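Local structure of protein BCL9 homolog (3ZPV) at residues F8-S21 with G25-Q37. The protein acts in Wnt signal transduction as a nuclear transcription coactivator, its short HD1 domain here lying against the chain of another protein. Numbering follows the deposited sequence.
Sequences FVFSTQLANKGAES and GQFQTIIAYHCTQ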
loop_
_atom_site.group_PDB
_atom_site.type_symbol
_atom_site.label_atom_id
_atom_site.label_comp_id
_atom_site.label_asym_id
_atom_site.label_seq_id
_atom_site.Cartn_x
_atom_site.Cartn_y
_atom_site.Cartn_z
ATOM N N PHE L 8 2.370 6.684 7.786
ATOM C CA PHE L 8 3.498 6.701 6.899
ATOM C C PHE L 8 3.015 6.220 5.558
ATOM O O PHE L 8 2.433 5.106 5.446
ATOM C CB PHE L 8 4.601 5.824 7.439
ATOM C CG PHE L 8 5.092 6.262 8.773
ATOM C CD1 PHE L 8 4.423 5.881 9.927
ATOM C CD2 PHE L 8 6.221 7.066 8.892
ATOM C CE1 PHE L 8 4.878 6.268 11.187
ATOM C CE2 PHE L 8 6.682 7.463 10.151
ATOM C CZ PHE L 8 6.014 7.053 11.298
ATOM N N VAL L 9 3.249 7.048 4.536
ATOM C CA VAL L 9 2.712 6.800 3.205
ATOM C C VAL L 9 3.738 6.101 2.324
ATOM O O VAL L 9 4.869 6.519 2.234
ATOM C CB VAL L 9 2.296 8.102 2.545
ATOM C CG1 VAL L 9 1.792 7.861 1.136
ATOM C CG2 VAL L 9 1.203 8.785 3.356
ATOM N N PHE L 10 3.330 5.018 1.672
ATOM C CA PHE L 10 4.218 4.245 0.826
ATOM C C PHE L 10 3.657 4.194 -0.565
ATOM O O PHE L 10 2.501 3.781 -0.770
ATOM C CB PHE L 10 4.304 2.785 1.301
ATOM C CG PHE L 10 5.024 2.589 2.607
ATOM C CD1 PHE L 10 4.368 2.819 3.811
ATOM C CD2 PHE L 10 6.324 2.130 2.633
ATOM C CE1 PHE L 10 5.028 2.628 5.011
ATOM C CE2 PHE L 10 6.980 1.939 3.826
ATOM C CZ PHE L 10 6.339 2.192 5.022
ATOM N N SER L 11 4.494 4.537 -1.544
ATOM C CA SER L 11 4.185 4.192 -2.941
ATOM C C SER L 11 4.439 2.704 -3.129
ATOM O O SER L 11 4.980 2.047 -2.246
ATOM C CB SER L 11 5.058 4.995 -3.862
ATOM O OG SER L 11 6.402 4.594 -3.714
ATOM N N THR L 12 3.995 2.145 -4.238
ATOM C CA THR L 12 4.262 0.747 -4.535
ATOM C C THR L 12 5.753 0.474 -4.474
ATOM O O THR L 12 6.201 -0.507 -3.871
ATOM C CB THR L 12 3.743 0.355 -5.917
ATOM O OG1 THR L 12 2.317 0.415 -5.921
ATOM C CG2 THR L 12 4.204 -1.082 -6.323
ATOM N N GLN L 13 6.530 1.352 -5.090
ATOM C CA GLN L 13 7.983 1.171 -5.155
ATOM C C GLN L 13 8.574 1.144 -3.760
ATOM O O GLN L 13 9.363 0.267 -3.410
ATOM C CB GLN L 13 8.589 2.295 -5.988
ATOM C CG GLN L 13 10.045 2.122 -6.407
ATOM C CD GLN L 13 10.569 3.491 -6.905
ATOM O OE1 GLN L 13 9.903 3.978 -7.760
ATOM N NE2 GLN L 13 11.648 4.142 -6.377
ATOM N N LEU L 14 8.191 2.122 -2.958
ATOM C CA LEU L 14 8.703 2.234 -1.598
ATOM C C LEU L 14 8.269 1.026 -0.722
ATOM O O LEU L 14 9.066 0.506 0.048
ATOM C CB LEU L 14 8.246 3.549 -0.979
ATOM C CG LEU L 14 9.042 4.026 0.233
ATOM C CD1 LEU L 14 10.478 4.316 -0.158
ATOM C CD2 LEU L 14 8.394 5.268 0.832
ATOM N N ALA L 15 7.036 0.563 -0.883
ATOM C CA ALA L 15 6.588 -0.594 -0.129
ATOM C C ALA L 15 7.364 -1.853 -0.529
ATOM O O ALA L 15 7.705 -2.670 0.324
ATOM C CB ALA L 15 5.089 -0.812 -0.316
ATOM N N ASN L 16 7.594 -2.014 -1.828
ATOM C CA ASN L 16 8.369 -3.138 -2.342
ATOM C C ASN L 16 9.797 -3.143 -1.815
ATOM O O ASN L 16 10.289 -4.194 -1.375
ATOM C CB ASN L 16 8.348 -3.157 -3.879
ATOM C CG ASN L 16 7.074 -3.774 -4.441
ATOM O OD1 ASN L 16 6.334 -4.476 -3.736
ATOM N ND2 ASN L 16 6.799 -3.490 -5.694
ATOM N N LYS L 17 10.461 -1.986 -1.824
ATOM C CA LYS L 17 11.818 -1.899 -1.275
ATOM C C LYS L 17 11.850 -2.134 0.223
ATOM O O LYS L 17 12.739 -2.830 0.734
ATOM C CB LYS L 17 12.474 -0.560 -1.609
ATOM C CG LYS L 17 13.206 -0.605 -2.934
ATOM C CD LYS L 17 13.564 0.769 -3.489
ATOM C CE LYS L 17 13.998 0.576 -4.952
ATOM N NZ LYS L 17 14.153 1.834 -5.717
ATOM N N GLY L 18 10.909 -1.532 0.936
ATOM C CA GLY L 18 10.829 -1.722 2.375
ATOM C C GLY L 18 10.671 -3.189 2.741
ATOM O O GLY L 18 11.308 -3.663 3.667
ATOM N N ALA L 19 9.818 -3.914 2.011
ATOM C CA ALA L 19 9.581 -5.322 2.305
ATOM C C ALA L 19 10.837 -6.161 2.062
ATOM O O ALA L 19 11.108 -7.103 2.803
ATOM C CB ALA L 19 8.427 -5.853 1.477
ATOM N N GLU L 20 11.592 -5.824 1.012
ATOM C CA GLU L 20 12.907 -6.427 0.754
ATOM C C GLU L 20 13.845 -6.231 1.944
ATOM O O GLU L 20 14.448 -7.189 2.409
ATOM C CB GLU L 20 13.565 -5.787 -0.469
ATOM C CG GLU L 20 13.244 -6.386 -1.815
ATOM C CD GLU L 20 14.432 -6.077 -2.794
ATOM O OE1 GLU L 20 15.495 -6.579 -2.591
ATOM O OE2 GLU L 20 14.392 -5.192 -3.712
ATOM N N SER L 21 13.933 -4.990 2.416
ATOM C CA SER L 21 14.650 -4.650 3.647
ATOM C C SER L 21 14.319 -5.490 4.871
ATOM O O SER L 21 15.190 -5.757 5.687
ATOM C CB SER L 21 14.350 -3.222 4.058
ATOM O OG SER L 21 15.176 -2.366 3.355
ATOM N N GLY L 25 16.566 -8.782 6.709
ATOM C CA GLY L 25 16.979 -8.625 8.095
ATOM C C GLY L 25 17.504 -7.234 8.416
ATOM O O GLY L 25 17.732 -6.933 9.592
ATOM N N GLN L 26 17.659 -6.368 7.420
ATOM C CA GLN L 26 18.130 -4.998 7.687
ATOM C C GLN L 26 17.231 -4.179 8.647
ATOM O O GLN L 26 17.728 -3.388 9.443
ATOM C CB GLN L 26 18.183 -4.176 6.408
ATOM C CG GLN L 26 19.076 -4.656 5.280
ATOM C CD GLN L 26 19.144 -3.643 4.120
ATOM O OE1 GLN L 26 18.653 -2.521 4.236
ATOM N NE2 GLN L 26 19.780 -4.021 3.011
ATOM N N PHE L 27 15.917 -4.329 8.527
ATOM C CA PHE L 27 14.976 -3.655 9.407
ATOM C C PHE L 27 13.907 -4.626 9.910
ATOM O O PHE L 27 13.754 -5.723 9.372
ATOM C CB PHE L 27 14.305 -2.518 8.685
ATOM C CG PHE L 27 15.243 -1.409 8.276
ATOM C CD1 PHE L 27 15.630 -0.439 9.186
ATOM C CD2 PHE L 27 15.693 -1.314 6.974
ATOM C CE1 PHE L 27 16.479 0.584 8.814
ATOM C CE2 PHE L 27 16.545 -0.292 6.591
ATOM C CZ PHE L 27 16.934 0.663 7.511
ATOM N N GLN L 28 13.216 -4.245 10.981
ATOM C CA GLN L 28 12.211 -5.111 11.605
ATOM C C GLN L 28 10.842 -4.904 10.980
ATOM O O GLN L 28 10.055 -5.841 10.872
ATOM C CB GLN L 28 12.111 -4.822 13.099
ATOM C CG GLN L 28 13.078 -5.583 13.967
ATOM C CD GLN L 28 12.676 -5.549 15.438
ATOM O OE1 GLN L 28 12.618 -6.606 16.022
ATOM N NE2 GLN L 28 12.338 -4.379 16.020
ATOM N N THR L 29 10.564 -3.658 10.589
ATOM C CA THR L 29 9.302 -3.283 9.976
ATOM C C THR L 29 9.536 -2.332 8.837
ATOM O O THR L 29 10.581 -1.654 8.775
ATOM C CB THR L 29 8.387 -2.560 10.989
ATOM O OG1 THR L 29 9.012 -1.350 11.430
ATOM C CG2 THR L 29 8.107 -3.454 12.180
ATOM N N ILE L 30 8.564 -2.252 7.933
ATOM C CA ILE L 30 8.641 -1.264 6.846
ATOM C C ILE L 30 8.581 0.170 7.365
ATOM O O ILE L 30 8.995 1.093 6.675
ATOM C CB ILE L 30 7.575 -1.477 5.750
ATOM C CG1 ILE L 30 6.160 -1.493 6.345
ATOM C CG2 ILE L 30 7.847 -2.764 5.008
ATOM C CD1 ILE L 30 5.073 -1.437 5.295
ATOM N N ILE L 31 8.047 0.356 8.569
ATOM C CA ILE L 31 7.986 1.690 9.185
ATOM C C ILE L 31 9.388 2.136 9.536
ATOM O O ILE L 31 9.777 3.260 9.249
ATOM C CB ILE L 31 7.074 1.720 10.435
ATOM C CG1 ILE L 31 5.632 1.335 10.081
ATOM C CG2 ILE L 31 7.065 3.096 11.068
ATOM C CD1 ILE L 31 4.984 2.134 8.968
ATOM N N ALA L 32 10.160 1.244 10.137
ATOM C CA ALA L 32 11.567 1.532 10.428
ATOM C C ALA L 32 12.321 1.944 9.163
ATOM O O ALA L 32 13.134 2.884 9.183
ATOM C CB ALA L 32 12.232 0.325 11.081
ATOM N N TYR L 33 12.055 1.232 8.069
ATOM C CA TYR L 33 12.686 1.536 6.786
ATOM C C TYR L 33 12.304 2.923 6.300
ATOM O O TYR L 33 13.134 3.670 5.794
ATOM C CB TYR L 33 12.295 0.486 5.741
ATOM C CG TYR L 33 12.709 0.824 4.314
ATOM C CD1 TYR L 33 13.972 0.521 3.845
ATOM C CD2 TYR L 33 11.823 1.425 3.438
ATOM C CE1 TYR L 33 14.352 0.825 2.552
ATOM C CE2 TYR L 33 12.191 1.730 2.133
ATOM C CZ TYR L 33 13.466 1.438 1.697
ATOM O OH TYR L 33 13.855 1.753 0.401
ATOM N N HIS L 34 11.022 3.246 6.436
ATOM C CA HIS L 34 10.473 4.524 5.976
ATOM C C HIS L 34 11.159 5.699 6.682
ATOM O O HIS L 34 11.487 6.688 6.029
ATOM C CB HIS L 34 8.964 4.558 6.236
ATOM C CG HIS L 34 8.224 5.648 5.521
ATOM N ND1 HIS L 34 8.307 6.976 5.889
ATOM C CD2 HIS L 34 7.351 5.596 4.487
ATOM C CE1 HIS L 34 7.534 7.700 5.095
ATOM N NE2 HIS L 34 6.938 6.886 4.240
ATOM N N CYS L 35 11.403 5.558 7.977
ATOM C CA CYS L 35 12.008 6.613 8.800
ATOM C C CYS L 35 13.417 7.004 8.388
ATOM O O CYS L 35 13.861 8.118 8.678
ATOM C CB CYS L 35 12.054 6.198 10.263
ATOM S SG CYS L 35 10.420 6.217 11.011
ATOM N N THR L 36 14.107 6.094 7.710
ATOM C CA THR L 36 15.424 6.361 7.132
ATOM C C THR L 36 15.331 6.601 5.600
ATOM O O THR L 36 16.206 6.181 4.861
ATOM C CB THR L 36 16.376 5.172 7.401
ATOM O OG1 THR L 36 16.042 4.097 6.510
ATOM C CG2 THR L 36 16.267 4.689 8.867
ATOM N N GLN L 37 14.285 7.266 5.116
ATOM C CA GLN L 37 14.271 7.697 3.688
ATOM C C GLN L 37 13.765 6.676 2.565
ATOM O O GLN L 37 13.959 5.424 2.535
ATOM C CB GLN L 37 15.648 8.383 3.356
ATOM C CG GLN L 37 15.963 8.606 1.881
ATOM C CD GLN L 37 17.461 8.522 1.604
ATOM O OE1 GLN L 37 17.926 7.723 0.775
ATOM N NE2 GLN L 37 18.224 9.346 2.302
#
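His-34 reaches from helix 30-35 to the strand 8-10 and donates from NE2 to Val-9 O over 2.9 Å, a somewhat bent bond (145° at the hydrogen). The carbonyl oxygen lies in the imidazole plane, but NE2 stands above the carbonyl plane. Phe-8 lies over one imidazole face: its ring edge is turned toward that face, which also carries Phe-8 CB 4.0 Å above its centre in a CH-pi contact. The edge of the same imidazole is turned into the face of Phe-10, CD2 lying over the ring, with the planes at 68°. Ile-30 CD1 covers the opposite face of Phe-10, so the ring is sandwiched between aliphatic and aromatic neighbours, while Ile-31 CD1 meets its edge. Ile-31 also places CG2 over the face of Phe-8.

The axes of segments 12-21 and 30-35 approach to 8.7 Å, and here Tyr-33 is a knob in a hole made by Leu-14, Lys-17, Gly-18 and Ser-21. Its CG is anti to the backbone N, which lays a ring face against Gly-18, CA 3.7 Å from the centroid; Leu-14 CD1 meets the ring edge. Beside it, Ile-30 CG2 packs on Gly-18 C at 3.6 Å. Near the turn, Phe-27 N donates to Ser-21 O.

Phe-8, Val-9 and Phe-10 also pair in parallel with a strand of another protein's chain. The aromatic cluster of Phe-8, Phe-10 and His-34, with Ile-30 and Ile-31 beside it, thus ties helix 30-35 to the strand through which the HD1 domain extends its partner's sheet. The imidazole N-H directed at Val-9 O probably helps set the rotation of His-34, together with the packing against Phe-8 and Phe-10.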